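Ferric-chelate reductase (NAD(P)H) (Archaeoglobus fulgidus, PDB 1I0R) catalyses the NAD(P)H-dependent reduction of chelated ferric iron to ferrous iron, working as a homodimer with bound flavin. Local coordinates at residues 11-16 / 143-148; 30-35 / 42-47; 64-69 / 109-114; 115-120 / 127-132. All blocks are in the same frame, centred on the assembly; numbering follows the deposited sequence.

Contact 1 (11-16 / 143-148); sequences YGLYIV and EVLTYA
Tyr-11 meets Tyr-147 through both backbone and side chain. Its carbonyl O takes the N-H of Tyr-147 at 2.9 Å in a straight bond (177° at the hydrogen), with the donor standing well above the carbonyl plane. The two side chains run side by side from there, CB of Tyr-11 lying 3.8 Å from CB of Tyr-147. Their rings are inclined at 77° and meet obliquely. The Tyr-11 hydroxyl is bonded to the backbone N of Gln-34 of the second subunit, which ties this residue into the dimer. One water accepts from Tyr-11 N and Ala-148 N and so links the backbones beside the direct bond. At Gly-12 the carbonyl O comes within 3.7 Å of CB of Tyr-147; it is buried and has no polar partner in the model. A side chain on Gly-12 would run into the hydroxyl of Tyr-14. Leu-13 then splits its two methyls. It holds CG anti to the backbone N (chi1 -157°), which carries CD2 of Leu-13 to 3.6 Å from CD2 of Leu-145, while CD1 of Leu-13 comes to the ring edge, 4.1 Å from CD1 of Tyr-147. The Leu-13 N-H makes a weak, bent bond to Leu-145 O, and a second water bridges the same two atoms. On the other side of the contact Thr-146 is the N-cap, its OG1 bonded to Asp-149 N. Here the entrance to the first barrel strand meets the start of helix 147-155, and Tyr-147 and Ala-148 belong to the NADP(+)-binding site.

Contact 2 (30-35 / 42-47); sequences NTVFQL and IAVCLN
Thr-31 holds its CG2 anti to the backbone N (chi1 -56° for OG1), which lays the methyl against CB of Cys-45 at 3.6 Å and leaves OG1 on the side of Asn-30, where it donates to OD1. Phe-33 is modelled in two conformers; in the one described here CG stands between the backbone N and the carbonyl carbon (chi1 53°), and the ring folds back over the neighbouring strand. In this conformer CB of Ala-43 sits over the middle of one ring face, 4.0 Å from the centroid and only 12° off the normal, a CH-pi contact, and CG2 of Thr-31 lies at the ring edge, in plane. Leu-35 adds its CG to the same methyl, 3.8 Å from CB of Ala-43. On the face of Val-32 and Val-44 the valines stand side by side, and CD1 of Ile-42 turns across to CB of Gln-34. Paired backbones carry the strands: Phe-33 and Ala-43 exchange two bonds, the one from Ala-43 N to Phe-33 O being 2.8 Å and nearly straight, and Cys-45 N donates to Thr-31 O at 3.1 Å. A glycine in place of Thr-31 would probably leave CB of Cys-45 without its methyl neighbour and Asn-30 OD1 without the hydroxyl that donates to it. Thus the hairpin is held by backbone bonds and apolar surfaces, with the polar Asn-30 and Thr-31 kept at the end where, with Cys-45, Leu-46 and Asn-47, they contribute to the FMN site.

Contact 3 (64-69 / 109-114); sequences VSVLEL and AVAVIE
Val-64 and Ile-113 exchange a pair of backbone hydrogen bonds, each 2.9 Å and in the carbonyl plane: Val-64 N to Ile-113 O and Ile-113 N to Val-64 O. Further along, Val-66 N donates to Ala-111 O, and Val-66 O receives Val-110 N at 2.8 Å, nearly head-on (172° at the oxygen). The return bond is thus made by Val-110 rather than Ala-111, whose own N is buried without a partner as the chain turns its corner at 110. Val-112 CA adds a C-H...O contact to Val-64 O at 3.2 Å. The side chains fill in around this frame. CB of Val-64 faces CB of Ile-113 at 4.3 Å, while on the other side of the sheet OG of Ser-65 lies 3.9 Å from CG1 of Val-112 and donates a hydrogen bond to Val-105 O. Val-110 sends CG2, anti to its carbonyl carbon, to CB of Glu-68 at 3.6 Å. The Glu-68 carboxylate goes on to His-108 ND1. Phe-6 and Lys-8 of the second subunit pack on Ile-113 and Val-66. Strands 61-67 and 109-122 are antiparallel neighbours in the six-stranded barrel of the flavin reductase-like domain.

Contact 4 (115-120 / 127-132); sequences AKVVKE and TLFVGE
Glu-120 and Phe-129 lie side by side and point the same way. The carboxylate stands at 81° to the ring, and its OE2 reaches the ring edge in plane, 3.5 Å from CE2 of Phe-129; CG of Glu-120 touches CD2 of Phe-129 at 3.6 Å. CG of Glu-120, anti to the carbonyl carbon (chi1 -72°), brings the extended chain along the ring, and OE1 is left to form a salt bridge with Lys-57. CG2 of Thr-127 lies over one face of the same ring, offset toward the rim. An alanine at Glu-120 is likely to bare this edge of Phe-129 and leave Lys-57 without its carboxylate. Between these residues and the far end of the hairpin lies a classic beta bulge, in which the two residues Val-118 and Lys-119 stand opposite the single residue Val-130; Val-130 O takes Val-118 N at 2.8 Å and Lys-119 N in a weak, longer bond, while Val-130 N returns to Lys-119 O. Val-118 crosses Glu-132 at about a right angle, CG1 lying 3.9 Å from CB of Glu-132, and CG2 of Val-118 comes within 3.3 Å of Val-130 O. Gly-131 lets the strands close in, for a side chain there would collide with CB of Ala-115. Lys-116 and Glu-132 are joined by two backbone bonds, Glu-132 N to Lys-116 O at 2.7 Å.

All four contacts involve the barrel, contact 1 by joining its first strand to a helix, but they differ in depth. Contacts 1, 2 and 3 are buried, whereas contact 4 is only partly so and carries charged residues along its exposed side. Contacts 3 and 4 share strand 109-122, and contact 2 meets contact 4 through backbone bonds between strands 40-47 and 126-138. Contact 3 packs its Val-64 against the valines of contact 2, and strand 14-20 of contact 1 lies between strands 23-37 and 61-67. Sheet bonding dominates contacts 2, 3 and 4; contact 1 works partly through water. Contact 1 holds residues of the NADP(+) site and contact 2 residues of the FMN site, and each contact touches the second subunit.

Contact 1 (11-16 / 143-148)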
loop_
_atom_site.group_PDB
_atom_site.type_symbol
_atom_site.label_atom_id
_atom_site.label_comp_id
_atom_site.label_asym_id
_atom_site.label_seq_id
_atom_site.Cartn_x
_atom_site.Cartn_y
_atom_site.Cartn_z
ATOM N N TYR B 11 -2.081 -3.252 -4.661
ATOM C CA TYR B 11 -0.735 -3.492 -4.139
ATOM C C TYR B 11 0.261 -3.763 -5.258
ATOM O O TYR B 11 -0.116 -4.056 -6.396
ATOM C CB TYR B 11 -0.680 -4.750 -3.260
ATOM C CG TYR B 11 -1.656 -4.843 -2.114
ATOM C CD1 TYR B 11 -2.985 -5.216 -2.327
ATOM C CD2 TYR B 11 -1.246 -4.554 -0.815
ATOM C CE1 TYR B 11 -3.889 -5.287 -1.270
ATOM C CE2 TYR B 11 -2.124 -4.625 0.251
ATOM C CZ TYR B 11 -3.451 -4.982 0.025
ATOM O OH TYR B 11 -4.370 -4.970 1.037
ATOM N N GLY B 12 1.539 -3.659 -4.905
ATOM C CA GLY B 12 2.587 -4.018 -5.856
ATOM C C GLY B 12 3.003 -5.454 -5.500
ATOM O O GLY B 12 2.323 -6.136 -4.741
ATOM N N LEU B 13 4.095 -5.936 -6.105
ATOM C CA LEU B 13 4.643 -7.271 -5.762
ATOM C C LEU B 13 6.150 -7.048 -5.587
ATOM O O LEU B 13 6.812 -6.445 -6.430
ATOM C CB LEU B 13 4.363 -8.327 -6.841
ATOM C CG LEU B 13 4.426 -9.729 -6.213
ATOM C CD1 LEU B 13 3.254 -9.923 -5.207
ATOM C CD2 LEU B 13 4.357 -10.789 -7.315
ATOM N N TYR B 14 6.669 -7.542 -4.467
ATOM C CA TYR B 14 8.054 -7.282 -4.081
ATOM C C TYR B 14 8.726 -8.478 -3.461
ATOM O O TYR B 14 8.077 -9.447 -3.084
ATOM C CB TYR B 14 8.080 -6.186 -2.994
ATOM C CG TYR B 14 7.154 -4.998 -3.228
ATOM C CD1 TYR B 14 5.811 -5.034 -2.851
ATOM C CD2 TYR B 14 7.627 -3.871 -3.870
ATOM C CE1 TYR B 14 4.954 -3.947 -3.124
ATOM C CE2 TYR B 14 6.793 -2.792 -4.147
ATOM C CZ TYR B 14 5.461 -2.837 -3.775
ATOM O OH TYR B 14 4.666 -1.755 -4.121
ATOM N N ILE B 15 10.053 -8.390 -3.395
ATOM C CA ILE B 15 10.820 -9.368 -2.659
ATOM C C ILE B 15 11.323 -8.530 -1.486
ATOM O O ILE B 15 11.887 -7.434 -1.696
ATOM C CB ILE B 15 12.091 -9.868 -3.379
ATOM C CG1 ILE B 15 11.786 -10.461 -4.747
ATOM C CG2 ILE B 15 12.766 -10.923 -2.470
ATOM C CD1 ILE B 15 13.073 -10.977 -5.454
ATOM N N VAL B 16 11.103 -9.003 -0.261
ATOM C CA VAL B 16 11.602 -8.302 0.931
ATOM C C VAL B 16 12.742 -9.177 1.469
ATOM O O VAL B 16 12.557 -10.381 1.692
ATOM C CB VAL B 16 10.501 -8.115 2.013
ATOM C CG1 VAL B 16 11.088 -7.473 3.275
ATOM C CG2 VAL B 16 9.374 -7.207 1.446
ATOM N N GLU B 143 8.228 -1.827 -16.735
ATOM C CA GLU B 143 6.969 -1.590 -16.038
ATOM C C GLU B 143 6.965 -2.497 -14.813
ATOM O O GLU B 143 7.589 -3.559 -14.819
ATOM C CB GLU B 143 5.768 -1.926 -16.936
ATOM C CG GLU B 143 5.612 -1.023 -18.167
ATOM C CD GLU B 143 5.662 0.466 -17.826
ATOM O OE1 GLU B 143 4.871 0.916 -16.965
ATOM O OE2 GLU B 143 6.491 1.194 -18.425
ATOM N N VAL B 144 6.272 -2.079 -13.757
ATOM C CA VAL B 144 6.227 -2.884 -12.544
ATOM C C VAL B 144 5.092 -3.891 -12.560
ATOM O O VAL B 144 4.106 -3.739 -13.284
ATOM C CB VAL B 144 6.071 -2.012 -11.257
ATOM C CG1 VAL B 144 7.176 -0.984 -11.185
ATOM C CG2 VAL B 144 4.692 -1.365 -11.214
ATOM N N LEU B 145 5.249 -4.929 -11.754
ATOM C CA LEU B 145 4.245 -5.973 -11.615
ATOM C C LEU B 145 3.341 -5.632 -10.431
ATOM O O LEU B 145 3.819 -5.439 -9.321
ATOM C CB LEU B 145 4.930 -7.329 -11.359
ATOM C CG LEU B 145 4.038 -8.554 -11.083
ATOM C CD1 LEU B 145 3.153 -8.810 -12.303
ATOM C CD2 LEU B 145 4.897 -9.793 -10.768
ATOM N N THR B 146 2.038 -5.524 -10.666
ATOM C CA THR B 146 1.124 -5.237 -9.564
ATOM C C THR B 146 0.602 -6.567 -9.046
ATOM O O THR B 146 0.717 -7.588 -9.721
ATOM C CB THR B 146 -0.078 -4.387 -10.004
ATOM O OG1 THR B 146 -0.903 -5.150 -10.887
ATOM C CG2 THR B 146 0.391 -3.133 -10.717
ATOM N N TYR B 147 0.057 -6.566 -7.837
ATOM C CA TYR B 147 -0.491 -7.783 -7.246
ATOM C C TYR B 147 -1.670 -8.308 -8.065
ATOM O O TYR B 147 -1.804 -9.518 -8.266
ATOM C CB TYR B 147 -0.922 -7.510 -5.796
ATOM C CG TYR B 147 -1.554 -8.683 -5.085
ATOM C CD1 TYR B 147 -0.806 -9.812 -4.766
ATOM C CD2 TYR B 147 -2.895 -8.651 -4.699
ATOM C CE1 TYR B 147 -1.378 -10.886 -4.070
ATOM C CE2 TYR B 147 -3.479 -9.720 -4.005
ATOM C CZ TYR B 147 -2.711 -10.828 -3.692
ATOM O OH TYR B 147 -3.267 -11.868 -2.968
ATOM N N ALA B 148 -2.517 -7.399 -8.544
ATOM C CA ALA B 148 -3.668 -7.801 -9.337
ATOM C C ALA B 148 -3.181 -8.450 -10.637
ATOM O O ALA B 148 -3.780 -9.427 -11.090
ATOM C CB ALA B 148 -4.547 -6.593 -9.630
HETATM O O HOH W 1 -3.102 -4.725 -7.113
HETATM O O HOH W 2 5.799 -4.267 -8.126
#

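Contact 2 (30-35 / 42-47)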
loop_
_atom_site.group_PDB
_atom_site.type_symbol
_atom_site.label_atom_id
_atom_site.label_comp_id
_atom_site.label_asym_id
_atom_site.label_seq_id
_atom_site.Cartn_x
_atom_site.Cartn_y
_atom_site.Cartn_z
ATOM N N ASN B 30 3.320 -8.335 -0.728
ATOM C CA ASN B 30 2.600 -7.331 -1.513
ATOM C C ASN B 30 2.381 -6.076 -0.651
ATOM O O ASN B 30 2.073 -5.000 -1.176
ATOM C CB ASN B 30 1.260 -7.898 -2.056
ATOM C CG ASN B 30 0.218 -8.138 -0.972
ATOM O OD1 ASN B 30 0.537 -8.281 0.203
ATOM N ND2 ASN B 30 -1.052 -8.195 -1.380
ATOM N N THR B 31 2.645 -6.176 0.653
ATOM C CA THR B 31 2.369 -5.048 1.545
ATOM C C THR B 31 3.601 -4.228 1.900
ATOM O O THR B 31 4.221 -4.402 2.965
ATOM C CB THR B 31 1.626 -5.557 2.803
ATOM O OG1 THR B 31 0.442 -6.260 2.379
ATOM C CG2 THR B 31 1.188 -4.398 3.700
ATOM N N VAL B 32 3.956 -3.345 0.967
ATOM C CA VAL B 32 5.104 -2.451 1.070
ATOM C C VAL B 32 4.603 -1.093 0.614
ATOM O O VAL B 32 3.997 -0.970 -0.460
ATOM C CB VAL B 32 6.245 -2.884 0.131
ATOM C CG1 VAL B 32 7.355 -1.850 0.143
ATOM C CG2 VAL B 32 6.757 -4.283 0.549
ATOM N N PHE B 33 4.835 -0.084 1.436
ATOM C CA PHE B 33 4.358 1.249 1.116
ATOM C C PHE B 33 5.177 2.336 1.774
ATOM O O PHE B 33 5.705 2.164 2.865
ATOM C CB PHE B 33 2.856 1.379 1.454
ATOM C CG PHE B 33 2.469 0.982 2.862
ATOM C CD1 PHE B 33 2.218 1.952 3.816
ATOM C CD2 PHE B 33 2.216 -0.347 3.188
ATOM C CE1 PHE B 33 1.702 1.605 5.088
ATOM C CE2 PHE B 33 1.708 -0.703 4.446
ATOM C CZ PHE B 33 1.448 0.279 5.395
ATOM N N GLN B 34 5.291 3.474 1.104
ATOM C CA GLN B 34 5.993 4.609 1.681
ATOM C C GLN B 34 5.041 5.291 2.673
ATOM O O GLN B 34 3.877 5.536 2.343
ATOM C CB GLN B 34 6.386 5.612 0.580
ATOM C CG GLN B 34 7.114 6.853 1.126
ATOM C CD GLN B 34 7.666 7.750 0.021
ATOM O OE1 GLN B 34 7.553 7.431 -1.172
ATOM N NE2 GLN B 34 8.273 8.874 0.420
ATOM N N LEU B 35 5.537 5.632 3.856
ATOM C CA LEU B 35 4.682 6.291 4.859
ATOM C C LEU B 35 4.862 7.790 4.933
ATOM O O LEU B 35 3.879 8.536 5.107
ATOM C CB LEU B 35 4.962 5.712 6.245
ATOM C CG LEU B 35 4.651 4.221 6.381
ATOM C CD1 LEU B 35 4.447 3.897 7.848
ATOM C CD2 LEU B 35 3.366 3.905 5.641
ATOM N N ILE B 42 9.697 3.697 4.823
ATOM C CA ILE B 42 9.004 2.621 4.096
ATOM C C ILE B 42 8.529 1.573 5.084
ATOM O O ILE B 42 9.264 1.195 5.993
ATOM C CB ILE B 42 9.958 1.897 3.102
ATOM C CG1 ILE B 42 10.620 2.914 2.172
ATOM C CG2 ILE B 42 9.192 0.841 2.300
ATOM C CD1 ILE B 42 9.648 3.819 1.413
ATOM N N ALA B 43 7.298 1.112 4.912
ATOM C CA ALA B 43 6.754 0.083 5.785
ATOM C C ALA B 43 6.631 -1.244 5.043
ATOM O O ALA B 43 6.317 -1.272 3.843
ATOM C CB ALA B 43 5.375 0.502 6.293
ATOM N N VAL B 44 6.927 -2.339 5.752
ATOM C CA VAL B 44 6.728 -3.676 5.189
ATOM C C VAL B 44 6.000 -4.463 6.272
ATOM O O VAL B 44 6.380 -4.411 7.429
ATOM C CB VAL B 44 8.070 -4.424 4.792
ATOM C CG1 VAL B 44 8.796 -3.664 3.673
ATOM C CG2 VAL B 44 8.989 -4.549 5.964
ATOM N N CYS B 45 4.927 -5.163 5.904
ATOM C CA CYS B 45 4.165 -5.926 6.890
ATOM C C CYS B 45 4.428 -7.408 6.620
ATOM O O CYS B 45 4.080 -7.912 5.562
ATOM C CB CYS B 45 2.673 -5.589 6.754
ATOM S SG CYS B 45 1.670 -6.196 8.116
ATOM N N LEU B 46 5.062 -8.070 7.593
ATOM C CA LEU B 46 5.451 -9.482 7.476
ATOM C C LEU B 46 4.786 -10.369 8.517
ATOM O O LEU B 46 4.647 -9.979 9.669
ATOM C CB LEU B 46 6.967 -9.603 7.656
ATOM C CG LEU B 46 7.765 -8.647 6.765
ATOM C CD1 LEU B 46 9.275 -8.675 7.129
ATOM C CD2 LEU B 46 7.559 -9.076 5.313
ATOM N N ASN B 47 4.410 -11.574 8.090
ATOM C CA ASN B 47 3.773 -12.549 8.974
ATOM C C ASN B 47 4.793 -13.094 9.981
ATOM O O ASN B 47 5.921 -13.450 9.607
ATOM C CB ASN B 47 3.195 -13.682 8.139
ATOM C CG ASN B 47 2.401 -14.662 8.977
ATOM O OD1 ASN B 47 2.932 -15.275 9.912
ATOM N ND2 ASN B 47 1.121 -14.803 8.664
#

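Contact 3 (64-69 / 109-114)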
loop_
_atom_site.group_PDB
_atom_site.type_symbol
_atom_site.label_atom_id
_atom_site.label_comp_id
_atom_site.label_asym_id
_atom_site.label_seq_id
_atom_site.Cartn_x
_atom_site.Cartn_y
_atom_site.Cartn_z
ATOM N N VAL B 64 14.129 -4.043 -0.243
ATOM C CA VAL B 64 12.915 -4.237 -1.028
ATOM C C VAL B 64 13.287 -4.213 -2.509
ATOM O O VAL B 64 13.931 -3.264 -2.971
ATOM C CB VAL B 64 11.858 -3.097 -0.801
ATOM C CG1 VAL B 64 10.656 -3.290 -1.745
ATOM C CG2 VAL B 64 11.373 -3.109 0.641
ATOM N N SER B 65 12.908 -5.255 -3.247
ATOM C CA SER B 65 13.120 -5.291 -4.691
ATOM C C SER B 65 11.732 -5.127 -5.342
ATOM O O SER B 65 10.817 -5.911 -5.051
ATOM C CB SER B 65 13.685 -6.641 -5.125
ATOM O OG SER B 65 14.934 -6.869 -4.505
ATOM N N VAL B 66 11.552 -4.120 -6.197
ATOM C CA VAL B 66 10.250 -3.934 -6.856
ATOM C C VAL B 66 10.282 -4.756 -8.141
ATOM O O VAL B 66 11.030 -4.440 -9.072
ATOM C CB VAL B 66 9.997 -2.439 -7.169
ATOM C CG1 VAL B 66 8.587 -2.252 -7.770
ATOM C CG2 VAL B 66 10.127 -1.622 -5.890
ATOM N N LEU B 67 9.476 -5.811 -8.195
ATOM C CA LEU B 67 9.494 -6.700 -9.359
ATOM C C LEU B 67 8.938 -6.138 -10.654
ATOM O O LEU B 67 7.961 -5.398 -10.653
ATOM C CB LEU B 67 8.774 -8.010 -9.029
ATOM C CG LEU B 67 9.382 -8.785 -7.858
ATOM C CD1 LEU B 67 8.455 -9.930 -7.418
ATOM C CD2 LEU B 67 10.759 -9.300 -8.284
ATOM N N GLU B 68 9.589 -6.485 -11.767
ATOM C CA GLU B 68 9.147 -6.022 -13.077
ATOM C C GLU B 68 7.971 -6.861 -13.577
ATOM O O GLU B 68 7.779 -8.014 -13.166
ATOM C CB GLU B 68 10.305 -6.068 -14.091
ATOM C CG GLU B 68 10.758 -7.483 -14.465
ATOM C CD GLU B 68 11.880 -7.484 -15.507
ATOM O OE1 GLU B 68 11.821 -6.667 -16.446
ATOM O OE2 GLU B 68 12.818 -8.307 -15.401
ATOM N N LEU B 69 7.175 -6.258 -14.456
ATOM C CA LEU B 69 5.991 -6.903 -15.016
ATOM C C LEU B 69 6.236 -8.297 -15.587
ATOM O O LEU B 69 5.411 -9.197 -15.430
ATOM C CB LEU B 69 5.406 -5.999 -16.110
ATOM C CG LEU B 69 4.331 -6.598 -17.019
ATOM C CD1 LEU B 69 3.079 -6.911 -16.205
ATOM C CD2 LEU B 69 4.021 -5.614 -18.147
ATOM N N ALA B 109 14.365 -6.718 -11.028
ATOM C CA ALA B 109 13.927 -5.573 -10.239
ATOM C C ALA B 109 13.996 -4.265 -10.983
ATOM O O ALA B 109 15.013 -3.938 -11.609
ATOM C CB ALA B 109 14.752 -5.481 -8.962
ATOM N N VAL B 110 12.910 -3.497 -10.911
ATOM C CA VAL B 110 12.864 -2.200 -11.561
ATOM C C VAL B 110 13.606 -1.218 -10.647
ATOM O O VAL B 110 14.202 -0.244 -11.111
ATOM C CB VAL B 110 11.396 -1.746 -11.779
ATOM C CG1 VAL B 110 11.354 -0.340 -12.397
ATOM C CG2 VAL B 110 10.666 -2.754 -12.669
ATOM N N ALA B 111 13.580 -1.491 -9.342
ATOM C CA ALA B 111 14.255 -0.661 -8.352
ATOM C C ALA B 111 14.518 -1.454 -7.071
ATOM O O ALA B 111 13.887 -2.482 -6.834
ATOM C CB ALA B 111 13.396 0.571 -8.011
ATOM N N VAL B 112 15.465 -0.981 -6.270
ATOM C CA VAL B 112 15.780 -1.579 -4.979
ATOM C C VAL B 112 15.885 -0.477 -3.946
ATOM O O VAL B 112 16.321 0.642 -4.251
ATOM C CB VAL B 112 17.098 -2.417 -4.987
ATOM C CG1 VAL B 112 16.881 -3.688 -5.788
ATOM C CG2 VAL B 112 18.263 -1.604 -5.560
ATOM N N ILE B 113 15.454 -0.787 -2.725
ATOM C CA ILE B 113 15.485 0.156 -1.625
ATOM C C ILE B 113 16.078 -0.549 -0.428
ATOM O O ILE B 113 15.797 -1.728 -0.205
ATOM C CB ILE B 113 14.033 0.603 -1.277
ATOM C CG1 ILE B 113 13.404 1.260 -2.507
ATOM C CG2 ILE B 113 14.020 1.494 -0.056
ATOM C CD1 ILE B 113 11.889 1.460 -2.371
ATOM N N GLU B 114 16.913 0.165 0.325
ATOM C CA GLU B 114 17.532 -0.383 1.522
ATOM C C GLU B 114 17.044 0.476 2.683
ATOM O O GLU B 114 16.990 1.713 2.563
ATOM C CB GLU B 114 19.060 -0.318 1.372
ATOM C CG GLU B 114 19.841 -0.838 2.539
ATOM C CD GLU B 114 21.345 -0.842 2.261
ATOM O OE1 GLU B 114 21.797 -0.091 1.367
ATOM O OE2 GLU B 114 22.059 -1.593 2.949
#

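Contact 4 (115-120 / 127-132)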
loop_
_atom_site.group_PDB
_atom_site.type_symbol
_atom_site.label_atom_id
_atom_site.label_comp_id
_atom_site.label_asym_id
_atom_site.label_seq_id
_atom_site.Cartn_x
_atom_site.Cartn_y
_atom_site.Cartn_z
ATOM N N ALA B 115 16.673 -0.157 3.798
ATOM C CA ALA B 115 16.159 0.597 4.952
ATOM C C ALA B 115 16.607 0.074 6.316
ATOM O O ALA B 115 16.866 -1.119 6.468
ATOM C CB ALA B 115 14.593 0.626 4.895
ATOM N N LYS B 116 16.738 0.969 7.299
ATOM C CA LYS B 116 17.072 0.545 8.659
ATOM C C LYS B 116 15.773 0.713 9.468
ATOM O O LYS B 116 15.100 1.743 9.345
ATOM C CB LYS B 116 18.201 1.384 9.298
ATOM C CG LYS B 116 17.864 2.850 9.514
ATOM C CD LYS B 116 18.916 3.569 10.363
ATOM C CE LYS B 116 18.387 4.947 10.823
ATOM N NZ LYS B 116 19.393 5.736 11.620
ATOM N N VAL B 117 15.421 -0.304 10.244
ATOM C CA VAL B 117 14.203 -0.270 11.061
ATOM C C VAL B 117 14.279 0.761 12.171
ATOM O O VAL B 117 15.214 0.750 12.989
ATOM C CB VAL B 117 13.896 -1.654 11.704
ATOM C CG1 VAL B 117 12.632 -1.541 12.627
ATOM C CG2 VAL B 117 13.688 -2.704 10.606
ATOM N N VAL B 118 13.279 1.640 12.227
ATOM C CA VAL B 118 13.241 2.668 13.255
ATOM C C VAL B 118 12.039 2.488 14.171
ATOM O O VAL B 118 11.952 3.145 15.198
ATOM C CB VAL B 118 13.204 4.094 12.652
ATOM C CG1 VAL B 118 14.536 4.399 11.949
ATOM C CG2 VAL B 118 12.032 4.218 11.681
ATOM N N LYS B 119 11.111 1.610 13.804
ATOM C CA LYS B 119 9.944 1.355 14.642
ATOM C C LYS B 119 9.260 0.081 14.221
ATOM O O LYS B 119 9.308 -0.308 13.049
ATOM C CB LYS B 119 8.933 2.507 14.549
ATOM C CG LYS B 119 7.797 2.427 15.586
ATOM C CD LYS B 119 6.795 3.559 15.388
ATOM C CE LYS B 119 5.630 3.505 16.389
ATOM N NZ LYS B 119 6.022 3.858 17.784
ATOM N N GLU B 120 8.653 -0.586 15.189
ATOM C CA GLU B 120 7.906 -1.799 14.923
ATOM C C GLU B 120 6.500 -1.603 15.462
ATOM O O GLU B 120 6.317 -1.142 16.582
ATOM C CB GLU B 120 8.555 -3.008 15.596
ATOM C CG GLU B 120 9.855 -3.457 14.963
ATOM C CD GLU B 120 10.447 -4.668 15.679
ATOM O OE1 GLU B 120 9.750 -5.243 16.551
ATOM O OE2 GLU B 120 11.603 -5.054 15.369
ATOM N N THR B 127 3.828 -8.164 11.917
ATOM C CA THR B 127 4.511 -6.995 12.453
ATOM C C THR B 127 4.691 -6.035 11.274
ATOM O O THR B 127 5.084 -6.462 10.177
ATOM C CB THR B 127 5.929 -7.300 13.013
ATOM O OG1 THR B 127 5.819 -8.233 14.091
ATOM C CG2 THR B 127 6.577 -6.025 13.538
ATOM N N LEU B 128 4.354 -4.762 11.477
ATOM C CA LEU B 128 4.589 -3.774 10.440
ATOM C C LEU B 128 5.922 -3.107 10.826
ATOM O O LEU B 128 6.041 -2.482 11.887
ATOM C CB LEU B 128 3.459 -2.730 10.408
ATOM C CG LEU B 128 3.528 -1.735 9.242
ATOM C CD1 LEU B 128 3.188 -2.389 7.951
ATOM C CD2 LEU B 128 2.563 -0.612 9.472
ATOM N N PHE B 129 6.944 -3.273 9.984
ATOM C CA PHE B 129 8.245 -2.684 10.271
ATOM C C PHE B 129 8.343 -1.355 9.562
ATOM O O PHE B 129 8.036 -1.283 8.381
ATOM C CB PHE B 129 9.390 -3.596 9.766
ATOM C CG PHE B 129 9.471 -4.916 10.476
ATOM C CD1 PHE B 129 8.851 -6.048 9.948
ATOM C CD2 PHE B 129 10.153 -5.013 11.686
ATOM C CE1 PHE B 129 8.909 -7.289 10.624
ATOM C CE2 PHE B 129 10.219 -6.236 12.375
ATOM C CZ PHE B 129 9.600 -7.369 11.845
ATOM N N VAL B 130 8.723 -0.307 10.285
ATOM C CA VAL B 130 8.882 1.001 9.672
ATOM C C VAL B 130 10.376 1.239 9.499
ATOM O O VAL B 130 11.131 1.276 10.470
ATOM C CB VAL B 130 8.299 2.111 10.554
ATOM C CG1 VAL B 130 8.486 3.487 9.858
ATOM C CG2 VAL B 130 6.801 1.850 10.763
ATOM N N GLY B 131 10.801 1.372 8.252
ATOM C CA GLY B 131 12.215 1.603 8.023
ATOM C C GLY B 131 12.543 2.949 7.418
ATOM O O GLY B 131 11.809 3.478 6.578
ATOM N N GLU B 132 13.670 3.517 7.823
ATOM C CA GLU B 132 14.092 4.775 7.242
ATOM C C GLU B 132 14.943 4.380 6.033
ATOM O O GLU B 132 15.869 3.588 6.177
ATOM C CB GLU B 132 14.914 5.574 8.252
ATOM C CG GLU B 132 15.194 6.979 7.778
ATOM C CD GLU B 132 15.871 7.852 8.835
ATOM O OE1 GLU B 132 15.404 7.885 10.005
ATOM O OE2 GLU B 132 16.866 8.519 8.479
#